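Local coordinates for cysteine synthase (Helicobacter pylori, PDB 6AHI), which catalyses the pyridoxal phosphate-dependent formation of L-cysteine and acetate from O-acetyl-L-serine and hydrogen sulfide, and also has cystathionine beta-synthase activity, at residues Tyr52-Gly57 / Ile86-Lys91; Thr77-Ala82 / Arg109-Leu114; Asn171-Val176 / Gln280-Gly285. One frame throughout, in Å; residues are numbered along the deposited sequence.

Contact 1. Residues Tyr52-Gly57 / Ile86-Lys91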
loop_
_atom_site.group_PDB
_atom_site.type_symbol
_atom_site.label_atom_id
_atom_site.label_comp_id
_atom_site.label_asym_id
_atom_site.label_seq_id
_atom_site.Cartn_x
_atom_site.Cartn_y
_atom_site.Cartn_z
ATOM N N TYR A 52 5.006 3.933 18.670
ATOM C CA TYR A 52 5.887 4.114 19.801
ATOM C C TYR A 52 5.395 5.276 20.674
ATOM O O TYR A 52 5.333 5.114 21.892
ATOM C CB TYR A 52 7.332 4.292 19.335
ATOM C CG TYR A 52 8.330 4.405 20.459
ATOM C CD1 TYR A 52 8.851 3.275 21.070
ATOM C CD2 TYR A 52 8.740 5.643 20.925
ATOM C CE1 TYR A 52 9.754 3.372 22.111
ATOM C CE2 TYR A 52 9.654 5.762 21.960
ATOM C CZ TYR A 52 10.169 4.618 22.545
ATOM O OH TYR A 52 11.067 4.719 23.559
ATOM N N LEU A 53 5.064 6.429 20.072
ATOM C CA LEU A 53 4.710 7.644 20.832
ATOM C C LEU A 53 3.468 7.389 21.702
ATOM O O LEU A 53 3.434 7.763 22.874
ATOM C CB LEU A 53 4.469 8.808 19.859
ATOM C CG LEU A 53 5.709 9.456 19.244
ATOM C CD1 LEU A 53 5.321 10.538 18.242
ATOM C CD2 LEU A 53 6.572 10.053 20.334
ATOM N N ILE A 54 2.453 6.740 21.122
ATOM C CA ILE A 54 1.212 6.437 21.811
ATOM C C ILE A 54 1.442 5.381 22.903
ATOM O O ILE A 54 1.011 5.596 24.066
ATOM C CB ILE A 54 0.096 6.099 20.794
ATOM C CG1 ILE A 54 -0.337 7.413 20.134
ATOM C CG2 ILE A 54 -1.069 5.351 21.440
ATOM C CD1 ILE A 54 -1.149 7.281 18.890
ATOM N N GLY A 55 2.158 4.302 22.560
ATOM C CA GLY A 55 2.506 3.227 23.503
ATOM C C GLY A 55 3.228 3.752 24.738
ATOM O O GLY A 55 2.851 3.453 25.864
ATOM N N GLU A 56 4.273 4.559 24.525
ATOM C CA GLU A 56 5.082 5.090 25.621
ATOM C C GLU A 56 4.313 6.167 26.382
ATOM O O GLU A 56 4.481 6.278 27.579
ATOM C CB GLU A 56 6.418 5.639 25.120
ATOM C CG GLU A 56 7.324 4.551 24.577
ATOM C CD GLU A 56 7.548 3.348 25.494
ATOM O OE1 GLU A 56 8.078 3.543 26.618
ATOM O OE2 GLU A 56 7.200 2.210 25.077
ATOM N N GLY A 57 3.488 6.945 25.678
ATOM C CA GLY A 57 2.628 7.963 26.296
ATOM C C GLY A 57 1.724 7.381 27.378
ATOM O O GLY A 57 1.580 7.968 28.468
ATOM N N ILE A 86 -6.822 4.855 16.662
ATOM C CA ILE A 86 -8.103 4.132 16.506
ATOM C C ILE A 86 -8.277 3.065 17.596
ATOM O O ILE A 86 -9.329 2.989 18.224
ATOM C CB ILE A 86 -8.224 3.548 15.087
ATOM C CG1 ILE A 86 -8.376 4.683 14.072
ATOM C CG2 ILE A 86 -9.379 2.557 15.028
ATOM C CD1 ILE A 86 -8.345 4.260 12.634
ATOM N N LYS A 87 -7.231 2.272 17.843
ATOM C CA LYS A 87 -7.329 1.148 18.759
ATOM C C LYS A 87 -7.800 1.625 20.130
ATOM O O LYS A 87 -8.628 0.977 20.736
ATOM C CB LYS A 87 -5.995 0.409 18.884
ATOM C CG LYS A 87 -6.023 -0.820 19.784
ATOM C CD LYS A 87 -4.690 -1.542 19.824
ATOM C CE LYS A 87 -4.695 -2.762 20.728
ATOM N NZ LYS A 87 -3.434 -3.535 20.606
ATOM N N HIS A 88 -7.273 2.770 20.602
ATOM C CA HIS A 88 -7.594 3.282 21.949
ATOM C C HIS A 88 -8.609 4.428 21.886
ATOM O O HIS A 88 -8.794 5.110 22.878
ATOM C CB HIS A 88 -6.329 3.714 22.707
ATOM C CG HIS A 88 -5.190 2.755 22.581
ATOM N ND1 HIS A 88 -4.246 2.864 21.569
ATOM C CD2 HIS A 88 -4.868 1.646 23.286
ATOM C CE1 HIS A 88 -3.363 1.882 21.677
ATOM N NE2 HIS A 88 -3.735 1.113 22.720
ATOM N N HIS A 89 -9.265 4.618 20.736
ATOM C CA HIS A 89 -10.335 5.603 20.549
ATOM C C HIS A 89 -9.858 7.022 20.924
ATOM O O HIS A 89 -10.630 7.796 21.445
ATOM C CB HIS A 89 -11.594 5.198 21.352
ATOM C CG HIS A 89 -12.241 3.922 20.918
ATOM N ND1 HIS A 89 -13.338 3.899 20.091
ATOM C CD2 HIS A 89 -11.959 2.626 21.192
ATOM C CE1 HIS A 89 -13.694 2.645 19.845
ATOM N NE2 HIS A 89 -12.859 1.845 20.508
ATOM N N LEU A 90 -8.598 7.367 20.650
ATOM C CA LEU A 90 -8.084 8.712 20.932
ATOM C C LEU A 90 -8.463 9.665 19.791
ATOM O O LEU A 90 -8.301 9.346 18.620
ATOM C CB LEU A 90 -6.560 8.668 21.071
ATOM C CG LEU A 90 -6.000 7.850 22.229
ATOM C CD1 LEU A 90 -4.471 7.909 22.236
ATOM C CD2 LEU A 90 -6.563 8.332 23.554
ATOM N N LYS A 91 -8.865 10.886 20.148
ATOM C CA LYS A 91 -9.024 11.990 19.175
ATOM C C LYS A 91 -7.649 12.588 18.828
ATOM O O LYS A 91 -6.742 12.651 19.667
ATOM C CB LYS A 91 -9.965 13.076 19.718
ATOM C CG LYS A 91 -11.434 12.686 19.798
ATOM C CD LYS A 91 -12.010 12.211 18.478
ATOM C CE LYS A 91 -13.487 11.930 18.571
ATOM N NZ LYS A 91 -14.002 11.254 17.362
#
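Ile54, on helix 48-60, meets His88 and Leu90 where a Schellman motif closes helix 76-85, the helical leg of the beta-alpha-beta unit that joins parallel strands 68-72 and 91-97. The backbone evidence for the motif is a pair of bonds back into the last turn, Leu90 N to Ala85 O and His89 N to Ile86 O, with His89 at a positive phi of 56°. On either side of His89, His88 and Leu90 both direct their CB toward helix 48-60.

The apolar part of the contact rests on one methyl. Ile54 CG2 stands anti to its own backbone nitrogen, which carries it off the helix surface to 4.3 Å from Leu90 CD1. Around this pair, Leu81 and Val84 of helix 76-85 touch Ile54, while Ala85 and Ile63 pack on Leu90.

The second kind of contact sets that same methyl against an aromatic ring. Ile54 and His88 run past each other in opposite directions, and the methyl approaches the imidazole obliquely. Lys87 CB lies over one ring face, offset toward the rim, and the ring of Phe58 meets the imidazole with the planes at about 45°. No hydrogen bond links the two segments. The polar atom His88 ND1 is buried here without a partner in the model, and its neighbour across the contact is Ile54 CG2 at 4.0 Å.

Contact 2. Residues Thr77-Ala82 / Arg109-Leu114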
loop_
_atom_site.group_PDB
_atom_site.type_symbol
_atom_site.label_atom_id
_atom_site.label_comp_id
_atom_site.label_asym_id
_atom_site.label_seq_id
_atom_site.Cartn_x
_atom_site.Cartn_y
_atom_site.Cartn_z
ATOM N N THR A 77 3.356 11.608 9.500
ATOM C CA THR A 77 3.265 11.444 10.938
ATOM C C THR A 77 1.783 11.515 11.367
ATOM O O THR A 77 1.373 10.799 12.258
ATOM C CB THR A 77 4.165 12.452 11.677
ATOM O OG1 THR A 77 5.530 12.096 11.426
ATOM C CG2 THR A 77 3.925 12.436 13.170
ATOM N N GLY A 78 1.002 12.398 10.734
ATOM C CA GLY A 78 -0.427 12.477 10.963
ATOM C C GLY A 78 -1.159 11.188 10.642
ATOM O O GLY A 78 -1.989 10.733 11.420
ATOM N N ILE A 79 -0.837 10.580 9.501
ATOM C CA ILE A 79 -1.468 9.324 9.120
ATOM C C ILE A 79 -1.177 8.276 10.195
ATOM O O ILE A 79 -2.085 7.559 10.645
ATOM C CB ILE A 79 -1.009 8.901 7.719
ATOM C CG1 ILE A 79 -1.508 9.887 6.664
ATOM C CG2 ILE A 79 -1.443 7.477 7.409
ATOM C CD1 ILE A 79 -0.896 9.676 5.305
ATOM N N ALA A 80 0.102 8.179 10.592
ATOM C CA ALA A 80 0.557 7.173 11.535
ATOM C C ALA A 80 -0.149 7.342 12.879
ATOM O O ALA A 80 -0.640 6.360 13.457
ATOM C CB ALA A 80 2.046 7.269 11.697
ATOM N N LEU A 81 -0.225 8.592 13.357
ATOM C CA LEU A 81 -0.834 8.836 14.660
ATOM C C LEU A 81 -2.334 8.542 14.610
ATOM O O LEU A 81 -2.862 7.955 15.562
ATOM C CB LEU A 81 -0.530 10.254 15.126
ATOM C CG LEU A 81 0.896 10.437 15.627
ATOM C CD1 LEU A 81 1.204 11.916 15.815
ATOM C CD2 LEU A 81 1.118 9.674 16.924
ATOM N N ALA A 82 -2.997 8.937 13.515
ATOM C CA ALA A 82 -4.425 8.720 13.371
ATOM C C ALA A 82 -4.718 7.210 13.347
ATOM O O ALA A 82 -5.650 6.751 13.996
ATOM C CB ALA A 82 -4.945 9.399 12.129
ATOM N N ARG A 109 -8.011 12.576 7.554
ATOM C CA ARG A 109 -9.428 12.841 7.883
ATOM C C ARG A 109 -10.177 11.510 7.816
ATOM O O ARG A 109 -10.961 11.249 8.707
ATOM C CB ARG A 109 -9.988 13.865 6.899
ATOM C CG ARG A 109 -9.611 15.298 7.234
ATOM C CD ARG A 109 -10.484 16.302 6.521
ATOM N NE ARG A 109 -9.935 16.662 5.235
ATOM C CZ ARG A 109 -9.398 17.840 4.954
ATOM N NH2 ARG A 109 -8.890 18.056 3.757
ATOM N N ALA A 110 -9.903 10.728 6.774
ATOM C CA ALA A 110 -10.539 9.392 6.613
ATOM C C ALA A 110 -10.381 8.569 7.899
ATOM O O ALA A 110 -11.342 7.887 8.293
ATOM C CB ALA A 110 -10.012 8.673 5.399
ATOM N N LEU A 111 -9.232 8.699 8.578
ATOM C CA LEU A 111 -8.910 7.930 9.796
ATOM C C LEU A 111 -9.477 8.562 11.076
ATOM O O LEU A 111 -9.169 8.089 12.184
ATOM C CB LEU A 111 -7.395 7.779 9.915
ATOM C CG LEU A 111 -6.740 6.924 8.840
ATOM C CD1 LEU A 111 -5.242 7.130 8.813
ATOM C CD2 LEU A 111 -7.079 5.439 9.027
ATOM N N GLY A 112 -10.205 9.672 10.953
ATOM C CA GLY A 112 -10.899 10.290 12.070
ATOM C C GLY A 112 -10.216 11.531 12.648
ATOM O O GLY A 112 -10.653 12.020 13.685
ATOM N N ALA A 113 -9.149 12.032 12.007
ATOM C CA ALA A 113 -8.430 13.211 12.530
ATOM C C ALA A 113 -9.138 14.506 12.108
ATOM O O ALA A 113 -9.728 14.582 11.032
ATOM C CB ALA A 113 -7.006 13.197 12.043
ATOM N N LEU A 114 -9.074 15.516 12.984
ATOM C CA LEU A 114 -9.395 16.913 12.638
ATOM C C LEU A 114 -8.131 17.539 12.019
ATOM O O LEU A 114 -7.086 17.490 12.613
ATOM C CB LEU A 114 -9.864 17.639 13.905
ATOM C CG LEU A 114 -10.090 19.153 13.784
ATOM C CD1 LEU A 114 -11.229 19.447 12.814
ATOM C CD2 LEU A 114 -10.387 19.795 15.142
HETATM O O HOH W 1 -7.753 8.208 14.570
#
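This is a buried helix-to-turn contact between helix 76-85 and the turn that follows helix 102-110, the helices of two consecutive beta-alpha-beta units. The CA atoms nearest each other are those of Ala82 and Leu111, 5.8 Å apart, and their CB atoms meet at 3.7 Å. Leu111 CG is anti to its carbonyl carbon (chi1 -67°), and CD1 reaches along helix 76-85 to 4.1 Å from Ile79 CG2, the two side chains meeting at a slant. The same methyl also rests on a backbone carbonyl, 3.7 Å from Ile79 O. Ala113 CB comes to 4.3 Å from Ala82 CB, so the Ala82 methyl is touched from before and after Gly112, which has the positive phi (103°) of the Schellman motif that ends helix 102-110.

Phe94 of strand 91-97 packs on both Ala82 and Ala113, and Ala257 of the second subunit touches Leu111. The Ile79 side chain lies about 4 Å from that of Asn76, a probable pyridoxal phosphate-binding residue. No direct hydrogen bond crosses and the side-chain contacts are apolar, but one water donates to Ala82 O at 2.6 Å and to Leu111 O at 2.8 Å, giving two acceptors that cannot pair directly a shared donor.

Contact 3. Residues Asn171-Val176 / Gln280-Gly285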
loop_
_atom_site.group_PDB
_atom_site.type_symbol
_atom_site.label_atom_id
_atom_site.label_comp_id
_atom_site.label_asym_id
_atom_site.label_seq_id
_atom_site.Cartn_x
_atom_site.Cartn_y
_atom_site.Cartn_z
ATOM N N ASN A 171 26.811 -7.835 9.473
ATOM C CA ASN A 171 27.687 -7.608 8.294
ATOM C C ASN A 171 27.115 -6.452 7.457
ATOM O O ASN A 171 26.592 -6.635 6.321
ATOM C CB ASN A 171 27.905 -8.873 7.454
ATOM C CG ASN A 171 29.057 -8.739 6.474
ATOM O OD1 ASN A 171 30.062 -8.093 6.750
ATOM N ND2 ASN A 171 28.913 -9.331 5.303
ATOM N N LEU A 172 27.168 -5.260 8.049
ATOM C CA LEU A 172 26.777 -4.039 7.366
ATOM C C LEU A 172 27.942 -3.052 7.410
ATOM O O LEU A 172 28.520 -2.789 8.466
ATOM C CB LEU A 172 25.538 -3.447 8.025
ATOM C CG LEU A 172 24.294 -4.320 8.007
ATOM C CD1 LEU A 172 23.212 -3.638 8.829
ATOM C CD2 LEU A 172 23.803 -4.593 6.572
ATOM N N THR A 173 28.231 -2.475 6.256
ATOM C CA THR A 173 29.348 -1.601 6.055
ATOM C C THR A 173 28.907 -0.142 6.276
ATOM O O THR A 173 29.664 0.674 6.822
ATOM C CB THR A 173 29.906 -1.751 4.634
ATOM O OG1 THR A 173 30.034 -3.143 4.315
ATOM C CG2 THR A 173 31.224 -1.036 4.466
ATOM N N SER A 174 27.687 0.169 5.842
ATOM C CA SER A 174 27.198 1.519 5.829
ATOM C C SER A 174 25.667 1.533 6.002
ATOM O O SER A 174 24.943 0.631 5.559
ATOM C CB SER A 174 27.630 2.194 4.538
ATOM O OG SER A 174 27.195 3.563 4.543
ATOM N N PHE A 175 25.188 2.628 6.613
ATOM C CA PHE A 175 23.801 2.978 6.768
ATOM C C PHE A 175 23.582 4.359 6.147
ATOM O O PHE A 175 24.214 5.332 6.522
ATOM C CB PHE A 175 23.389 2.973 8.235
ATOM C CG PHE A 175 21.983 3.447 8.516
ATOM C CD1 PHE A 175 20.912 2.929 7.800
ATOM C CD2 PHE A 175 21.727 4.418 9.481
ATOM C CE1 PHE A 175 19.619 3.351 8.057
ATOM C CE2 PHE A 175 20.432 4.836 9.728
ATOM C CZ PHE A 175 19.380 4.304 9.023
ATOM N N VAL A 176 22.688 4.399 5.166
ATOM C CA VAL A 176 22.397 5.548 4.371
ATOM C C VAL A 176 20.903 5.820 4.500
ATOM O O VAL A 176 20.116 4.944 4.129
ATOM C CB VAL A 176 22.757 5.278 2.896
ATOM C CG1 VAL A 176 22.398 6.459 2.012
ATOM C CG2 VAL A 176 24.224 4.884 2.742
ATOM N N GLN A 280 29.314 2.400 -4.457
ATOM C CA GLN A 280 30.295 2.547 -5.520
ATOM C C GLN A 280 31.644 3.014 -4.969
ATOM O O GLN A 280 32.638 2.801 -5.641
ATOM C CB GLN A 280 29.777 3.486 -6.611
ATOM C CG GLN A 280 28.803 2.783 -7.547
ATOM C CD GLN A 280 28.099 3.733 -8.485
ATOM O OE1 GLN A 280 28.231 4.945 -8.377
ATOM N NE2 GLN A 280 27.367 3.179 -9.442
ATOM N N ARG A 281 31.682 3.635 -3.782
ATOM C CA ARG A 281 32.927 4.140 -3.227
ATOM C C ARG A 281 33.519 3.139 -2.224
ATOM O O ARG A 281 34.593 3.370 -1.738
ATOM C CB ARG A 281 32.751 5.529 -2.593
ATOM C CG ARG A 281 32.019 5.563 -1.252
ATOM C CD ARG A 281 32.021 6.905 -0.534
ATOM N NE ARG A 281 31.411 7.980 -1.310
ATOM C CZ ARG A 281 30.152 8.417 -1.203
ATOM N NH1 ARG A 281 29.369 8.039 -0.201
ATOM N NH2 ARG A 281 29.679 9.246 -2.113
ATOM N N LEU A 282 32.842 2.026 -1.934
ATOM C CA LEU A 282 33.325 1.066 -0.917
ATOM C C LEU A 282 33.928 -0.167 -1.584
ATOM O O LEU A 282 33.597 -0.470 -2.732
ATOM C CB LEU A 282 32.149 0.680 -0.022
ATOM C CG LEU A 282 31.607 1.769 0.898
ATOM C CD1 LEU A 282 30.349 1.269 1.590
ATOM C CD2 LEU A 282 32.638 2.201 1.930
ATOM N N PRO A 283 34.798 -0.936 -0.877
ATOM C CA PRO A 283 35.415 -2.143 -1.445
ATOM C C PRO A 283 34.376 -3.178 -1.899
ATOM O O PRO A 283 33.282 -3.225 -1.344
ATOM C CB PRO A 283 36.193 -2.765 -0.266
ATOM C CG PRO A 283 36.435 -1.597 0.685
ATOM C CD PRO A 283 35.254 -0.674 0.501
ATOM N N GLU A 284 34.736 -4.040 -2.849
ATOM C CA GLU A 284 33.907 -5.162 -3.203
ATOM C C GLU A 284 33.552 -5.918 -1.921
ATOM O O GLU A 284 34.382 -6.027 -1.035
ATOM C CB GLU A 284 34.654 -6.099 -4.167
ATOM C CG GLU A 284 34.821 -5.459 -5.534
ATOM C CD GLU A 284 35.570 -6.273 -6.573
ATOM O OE1 GLU A 284 36.181 -7.301 -6.207
ATOM O OE2 GLU A 284 35.545 -5.857 -7.737
ATOM N N GLY A 285 32.335 -6.454 -1.866
ATOM C CA GLY A 285 31.855 -7.186 -0.721
ATOM C C GLY A 285 31.188 -6.296 0.327
ATOM O O GLY A 285 30.765 -6.782 1.333
#
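Thr173 and Leu282 reach for each other tip to tip in the domain of the six-stranded sheet, where the start of inner strand 174-178 faces the loop leading from helix 266-281 into the neighbouring parallel strand 287-292. In the first shell, Leu282 CD1 does all the touching: it lies 3.8 Å from Thr173 CG2 and 4.1 Å from Ser174 CB. The CB of each of the three residues is directed toward the opposing segment, although the nearest CA atoms, those of Thr173 and Leu282, remain 8.5 Å apart. No hydrogen bond crosses the gap.

The next shell fixes the polar groups beside these carbons. Thr173 CG2 is anti to the backbone nitrogen, which turns the methyl to the leucine and leaves OG1 to bond Gln287 N, at the start of the adjacent strand. Arg200 of strand 200-206 touches both Leu282 and Ser174.

Farther out, Glu278, outside both segments on helix 266-281, joins them indirectly. Its OE1 forms a salt bridge with Arg281 NH1, while its OE2 is hydrogen-bonded to Ser174 OG, which a chi1 of -177° places anti to the serine backbone nitrogen.

Contacts 1 and 2 interlock: their segments alternate along the chain, their centres lie 12 Å apart, and helix 76-85 supplies one side of contact 2 and runs into the loop used by contact 1. They touch directly, Ile54 CD1 lying 3.8 Å from Leu81 O and Ile86 CD1 3.9 Å from Leu111 O. Both belong to the region of the four-stranded parallel sheet. Contact 3 follows later, across the chain's centre at the six-stranded sheet, between its strand 174-178 and the loop leading into strand 287-292, about 38 Å from each of the others between centres. Cofactor residues assigned by similarity, Asn76 and Gly180-Thr184, draw on both regions, consistent with pyridoxal phosphate binding between two domains.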